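Local coordinates for phage-related protein (Bordetella bronchiseptica RB50, PDB 3BJQ) that is of uncharacterised function but is probably a phage major capsid protein that builds the coat, at residues 143-146 with 150-153; 15-20 with 107-112. All blocks are in the same frame, centred on the assembly; numbering follows the deposited sequence.

In the fold
The two contacts lie on opposite sides of the centre of the chain. Their centres are about 45 Å apart, and their nearest atoms about 35 Å. Contact 2 comes first along the chain. It brings the short helix 15-22 against the start of the long helix 105-131. That helix is followed by strand 142-144, whose end opens contact 1, so the helix and strand link the two sites in sequence. Strand 142-144 is outermost, within this chain, in the six-stranded mixed sheet. Contact 2 lies against the other mixed sheet. Contact 1 is a local pairing of a strand end with the loop that follows it; contact 2 is a junction of two helices close to a second subunit.

Contact 1 of 2, residues 143-146 with 150-153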
loop_
_atom_site.group_PDB
_atom_site.type_symbol
_atom_site.label_atom_id
_atom_site.label_comp_id
_atom_site.label_asym_id
_atom_site.label_seq_id
_atom_site.Cartn_x
_atom_site.Cartn_y
_atom_site.Cartn_z
ATOM N N VAL E 143 2.274 -18.330 57.100
ATOM C CA VAL E 143 1.608 -19.115 58.128
ATOM C C VAL E 143 1.552 -20.556 57.637
ATOM O O VAL E 143 1.678 -20.822 56.442
ATOM C CB VAL E 143 0.187 -18.565 58.436
ATOM C CG1 VAL E 143 -0.803 -18.974 57.368
ATOM C CG2 VAL E 143 -0.282 -19.027 59.791
ATOM N N LYS E 144 1.435 -21.485 58.573
ATOM C CA LYS E 144 1.307 -22.892 58.267
ATOM C C LYS E 144 0.089 -23.383 59.016
ATOM O O LYS E 144 0.087 -23.420 60.236
ATOM C CB LYS E 144 2.539 -23.647 58.729
ATOM C CG LYS E 144 2.631 -25.036 58.184
ATOM C CD LYS E 144 3.975 -25.627 58.494
ATOM C CE LYS E 144 4.079 -27.025 57.947
ATOM N NZ LYS E 144 5.403 -27.610 58.256
ATOM N N LEU E 145 -0.955 -23.739 58.271
ATOM C CA LEU E 145 -2.225 -24.092 58.863
ATOM C C LEU E 145 -2.170 -25.533 59.299
ATOM O O LEU E 145 -1.789 -26.384 58.526
ATOM C CB LEU E 145 -3.353 -23.829 57.865
ATOM C CG LEU E 145 -3.464 -22.372 57.381
ATOM C CD1 LEU E 145 -4.670 -22.225 56.476
ATOM C CD2 LEU E 145 -3.519 -21.380 58.553
ATOM N N VAL E 146 -2.540 -25.775 60.557
ATOM C CA VAL E 146 -2.502 -27.092 61.185
ATOM C C VAL E 146 -3.900 -27.472 61.675
ATOM O O VAL E 146 -4.668 -26.614 62.141
ATOM C CB VAL E 146 -1.548 -27.076 62.400
ATOM C CG1 VAL E 146 -1.607 -28.392 63.160
ATOM C CG2 VAL E 146 -0.127 -26.764 61.967
ATOM N N ARG E 150 -6.898 -25.631 58.940
ATOM C CA ARG E 150 -6.864 -25.946 57.513
ATOM C C ARG E 150 -8.258 -25.793 56.920
ATOM O O ARG E 150 -9.256 -26.121 57.572
ATOM C CB ARG E 150 -6.340 -27.359 57.254
ATOM C CG ARG E 150 -4.923 -27.548 57.689
ATOM C CD ARG E 150 -4.525 -28.995 57.591
ATOM N NE ARG E 150 -3.105 -29.145 57.868
ATOM C CZ ARG E 150 -2.452 -30.298 57.893
ATOM N NH1 ARG E 150 -3.085 -31.434 57.668
ATOM N NH2 ARG E 150 -1.151 -30.301 58.148
ATOM N N TRP E 151 -8.306 -25.322 55.671
ATOM C CA TRP E 151 -9.552 -24.880 55.025
ATOM C C TRP E 151 -10.561 -25.987 54.754
ATOM O O TRP E 151 -11.718 -25.705 54.420
ATOM C CB TRP E 151 -9.215 -24.146 53.721
ATOM C CG TRP E 151 -8.518 -22.827 53.922
ATOM C CD1 TRP E 151 -7.923 -22.366 55.066
ATOM C CD2 TRP E 151 -8.295 -21.820 52.927
ATOM N NE1 TRP E 151 -7.403 -21.120 54.858
ATOM C CE2 TRP E 151 -7.588 -20.771 53.549
ATOM C CE3 TRP E 151 -8.643 -21.697 51.578
ATOM C CZ2 TRP E 151 -7.229 -19.617 52.877
ATOM C CZ3 TRP E 151 -8.288 -20.536 50.902
ATOM C CH2 TRP E 151 -7.598 -19.508 51.562
ATOM N N THR E 152 -10.094 -27.228 54.835
ATOM C CA THR E 152 -10.930 -28.414 54.741
ATOM C C THR E 152 -11.794 -28.602 56.000
ATOM O O THR E 152 -12.800 -29.310 55.966
ATOM C CB THR E 152 -10.066 -29.658 54.552
ATOM O OG1 THR E 152 -9.025 -29.648 55.526
ATOM C CG2 THR E 152 -9.442 -29.665 53.151
ATOM N N SER E 153 -11.395 -27.977 57.113
ATOM C CA SER E 153 -12.188 -28.001 58.320
ATOM C C SER E 153 -13.291 -26.932 58.292
ATOM O O SER E 153 -13.041 -25.779 57.937
ATOM C CB SER E 153 -11.319 -27.758 59.553
ATOM O OG SER E 153 -12.127 -27.635 60.727
HETATM O O HOH W 1 0.456 -27.920 58.520
#
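The guanidinium of Arg150 meets Leu145 O and a bridging water at its edge, both in its plane. Arg150 NE gives Leu145 O a nearly straight hydrogen bond of 3.1 Å, with an N-H...O angle of 170°. The donor stands above the carbonyl plane, 35° out of it. The water donates to the same Leu145 O at 2.7 Å and accepts from Arg150 NH2 at 2.9 Å. The Trp151 ring meets Leu145 at an oblique angle. Leu145 CD1 lies 3.4 Å from Trp151 NE1 and 3.5 Å from Trp151 CD1.

The Arg150 chain runs extended from CG to NE, which carries the group alongside the backbone of Leu145. Arg150 CG packs on Leu145 CB at 4.0 Å. Arg150 also opens a type I turn, closed by the bond from Ser153 N to Arg150 O.

Outside the pair, Arg150 NH1 bonds Pro314 O near the C-terminus, and Trp151 NE1 bonds Asp161 of helix 158-173. Arg150 thus ties the exit of strand 142-144, outermost within this chain, to the C-terminal tail: NE directly, and NH2 through the water, hold Leu145 O, while NH1 holds Pro314 O. Two donors satisfy Leu145 O; partners at all three nitrogens should limit rotation of the guanidinium.

Contact 2 of 2, residues 15-20 with 107-112; sequences PILSTH and LGARSV
This is an apolar helix-to-helix contact in which Leu17 and His20 of helix 15-22 reach onto Gly108 and Ala109, near the start of helix 105-131. The short axes come within 10.1 Å and cross at -45°. No hydrogen bond joins the two segments.

Leu17 meets mainly backbone. Leu17 CD2 lies 3.4 Å from Ala109 N and 3.8 Å from Gly108 C. Gly108 has no side chain, which leaves Leu17 CD1 able to lie close to the main chain there. Leu17 CD2 is also 4.0 Å from Ala109 CB.

One turn on, His20 lies with a face toward Ala109. Ala109 CB sits over the centre of the His20 imidazole, 3.8 Å from the centroid and 12° off the ring normal, which makes a CH-pi contact. CG of His20 is anti to the backbone N (chi1 172°), and this swings the ring out across the gap to the methyl. Its NE2 is hydrogen-bonded to Asn113 OD1, one turn beyond Ala109 on the same helix. This bond should help to hold the ring over the methyl.

Within helix 105-131, Ser111 OG donates to Gly108 O at 2.6 Å. That carbonyl also accepts from Val112 N, and both donors arrive from one face of its plane.

Around the pair, Leu17 also touches Tyr289 of strand 286-299 and Val275 of strand 274-281. Val112 leans on Ala89 of strand 87-92 and on Val275. His20 also packs on Asp255 of the second subunit, so the helix pair lies between the mixed sheet and a neighbouring copy of the protein.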
loop_
_atom_site.group_PDB
_atom_site.type_symbol
_atom_site.label_atom_id
_atom_site.label_comp_id
_atom_site.label_asym_id
_atom_site.label_seq_id
_atom_site.Cartn_x
_atom_site.Cartn_y
_atom_site.Cartn_z
ATOM N N PRO E 15 12.396 -15.795 11.635
ATOM C CA PRO E 15 11.589 -14.760 12.260
ATOM C C PRO E 15 10.112 -15.088 12.346
ATOM O O PRO E 15 9.442 -14.617 13.259
ATOM C CB PRO E 15 11.812 -13.538 11.356
ATOM C CG PRO E 15 12.206 -14.071 10.070
ATOM C CD PRO E 15 12.910 -15.371 10.319
ATOM N N ILE E 16 9.602 -15.857 11.390
ATOM C CA ILE E 16 8.184 -16.214 11.392
ATOM C C ILE E 16 7.896 -17.200 12.515
ATOM O O ILE E 16 6.942 -17.046 13.256
ATOM C CB ILE E 16 7.750 -16.823 10.037
ATOM C CG1 ILE E 16 7.682 -15.736 8.955
ATOM C CG2 ILE E 16 6.409 -17.513 10.172
ATOM C CD1 ILE E 16 9.016 -15.351 8.386
ATOM N N LEU E 17 8.729 -18.220 12.647
ATOM C CA LEU E 17 8.518 -19.187 13.725
ATOM C C LEU E 17 8.832 -18.580 15.105
ATOM O O LEU E 17 8.194 -18.930 16.085
ATOM C CB LEU E 17 9.273 -20.488 13.467
ATOM C CG LEU E 17 8.706 -21.420 12.388
ATOM C CD1 LEU E 17 9.650 -22.612 12.216
ATOM C CD2 LEU E 17 7.315 -21.899 12.769
ATOM N N SER E 18 9.771 -17.640 15.162
ATOM C CA SER E 18 10.063 -16.904 16.385
ATOM C C SER E 18 8.863 -16.055 16.815
ATOM O O SER E 18 8.487 -16.040 17.983
ATOM C CB SER E 18 11.290 -16.041 16.185
ATOM O OG SER E 18 12.420 -16.890 16.029
ATOM N N THR E 19 8.249 -15.365 15.866
ATOM C CA THR E 19 7.032 -14.617 16.148
ATOM C C THR E 19 5.949 -15.573 16.636
ATOM O O THR E 19 5.261 -15.305 17.622
ATOM C CB THR E 19 6.593 -13.828 14.924
ATOM O OG1 THR E 19 7.618 -12.870 14.636
ATOM C CG2 THR E 19 5.239 -13.119 15.145
ATOM N N HIS E 20 5.804 -16.708 15.974
ATOM C CA HIS E 20 4.846 -17.712 16.455
ATOM C C HIS E 20 5.132 -18.165 17.905
ATOM O O HIS E 20 4.208 -18.231 18.710
ATOM C CB HIS E 20 4.797 -18.906 15.512
ATOM C CG HIS E 20 3.980 -20.044 16.032
ATOM N ND1 HIS E 20 2.623 -20.144 15.810
ATOM C CD2 HIS E 20 4.320 -21.117 16.790
ATOM C CE1 HIS E 20 2.167 -21.241 16.395
ATOM N NE2 HIS E 20 3.175 -21.847 16.999
ATOM N N LEU E 107 3.809 -27.175 9.801
ATOM C CA LEU E 107 4.502 -28.303 10.429
ATOM C C LEU E 107 5.606 -27.843 11.394
ATOM O O LEU E 107 5.755 -28.378 12.481
ATOM C CB LEU E 107 5.072 -29.221 9.384
ATOM C CG LEU E 107 4.123 -30.102 8.564
ATOM C CD1 LEU E 107 4.985 -31.056 7.708
ATOM C CD2 LEU E 107 3.162 -30.873 9.442
ATOM N N GLY E 108 6.365 -26.832 11.001
ATOM C CA GLY E 108 7.381 -26.235 11.866
ATOM C C GLY E 108 6.826 -25.645 13.145
ATOM O O GLY E 108 7.393 -25.845 14.225
ATOM N N ALA E 109 5.710 -24.921 13.027
ATOM C CA ALA E 109 5.043 -24.335 14.180
ATOM C C ALA E 109 4.619 -25.415 15.166
ATOM O O ALA E 109 4.857 -25.289 16.348
ATOM C CB ALA E 109 3.838 -23.500 13.750
ATOM N N ARG E 110 4.013 -26.482 14.667
ATOM C CA ARG E 110 3.588 -27.603 15.514
ATOM C C ARG E 110 4.745 -28.274 16.254
ATOM O O ARG E 110 4.651 -28.577 17.440
ATOM C CB ARG E 110 2.847 -28.643 14.682
ATOM C CG ARG E 110 1.465 -28.192 14.295
ATOM C CD ARG E 110 0.855 -28.970 13.111
ATOM N NE ARG E 110 -0.574 -28.671 13.017
ATOM C CZ ARG E 110 -1.070 -27.489 12.646
ATOM N NH1 ARG E 110 -0.259 -26.497 12.299
ATOM N NH2 ARG E 110 -2.390 -27.288 12.621
ATOM N N SER E 111 5.838 -28.503 15.546
ATOM C CA SER E 111 7.028 -29.094 16.166
ATOM C C SER E 111 7.575 -28.207 17.285
ATOM O O SER E 111 8.058 -28.699 18.303
ATOM C CB SER E 111 8.115 -29.320 15.117
ATOM O OG SER E 111 8.692 -28.078 14.710
ATOM N N VAL E 112 7.484 -26.895 17.092
ATOM C CA VAL E 112 7.992 -25.920 18.066
ATOM C C VAL E 112 7.133 -25.874 19.329
ATOM O O VAL E 112 7.665 -25.769 20.447
ATOM C CB VAL E 112 8.120 -24.514 17.430
ATOM C CG1 VAL E 112 8.242 -23.429 18.504
ATOM C CG2 VAL E 112 9.319 -24.490 16.470
#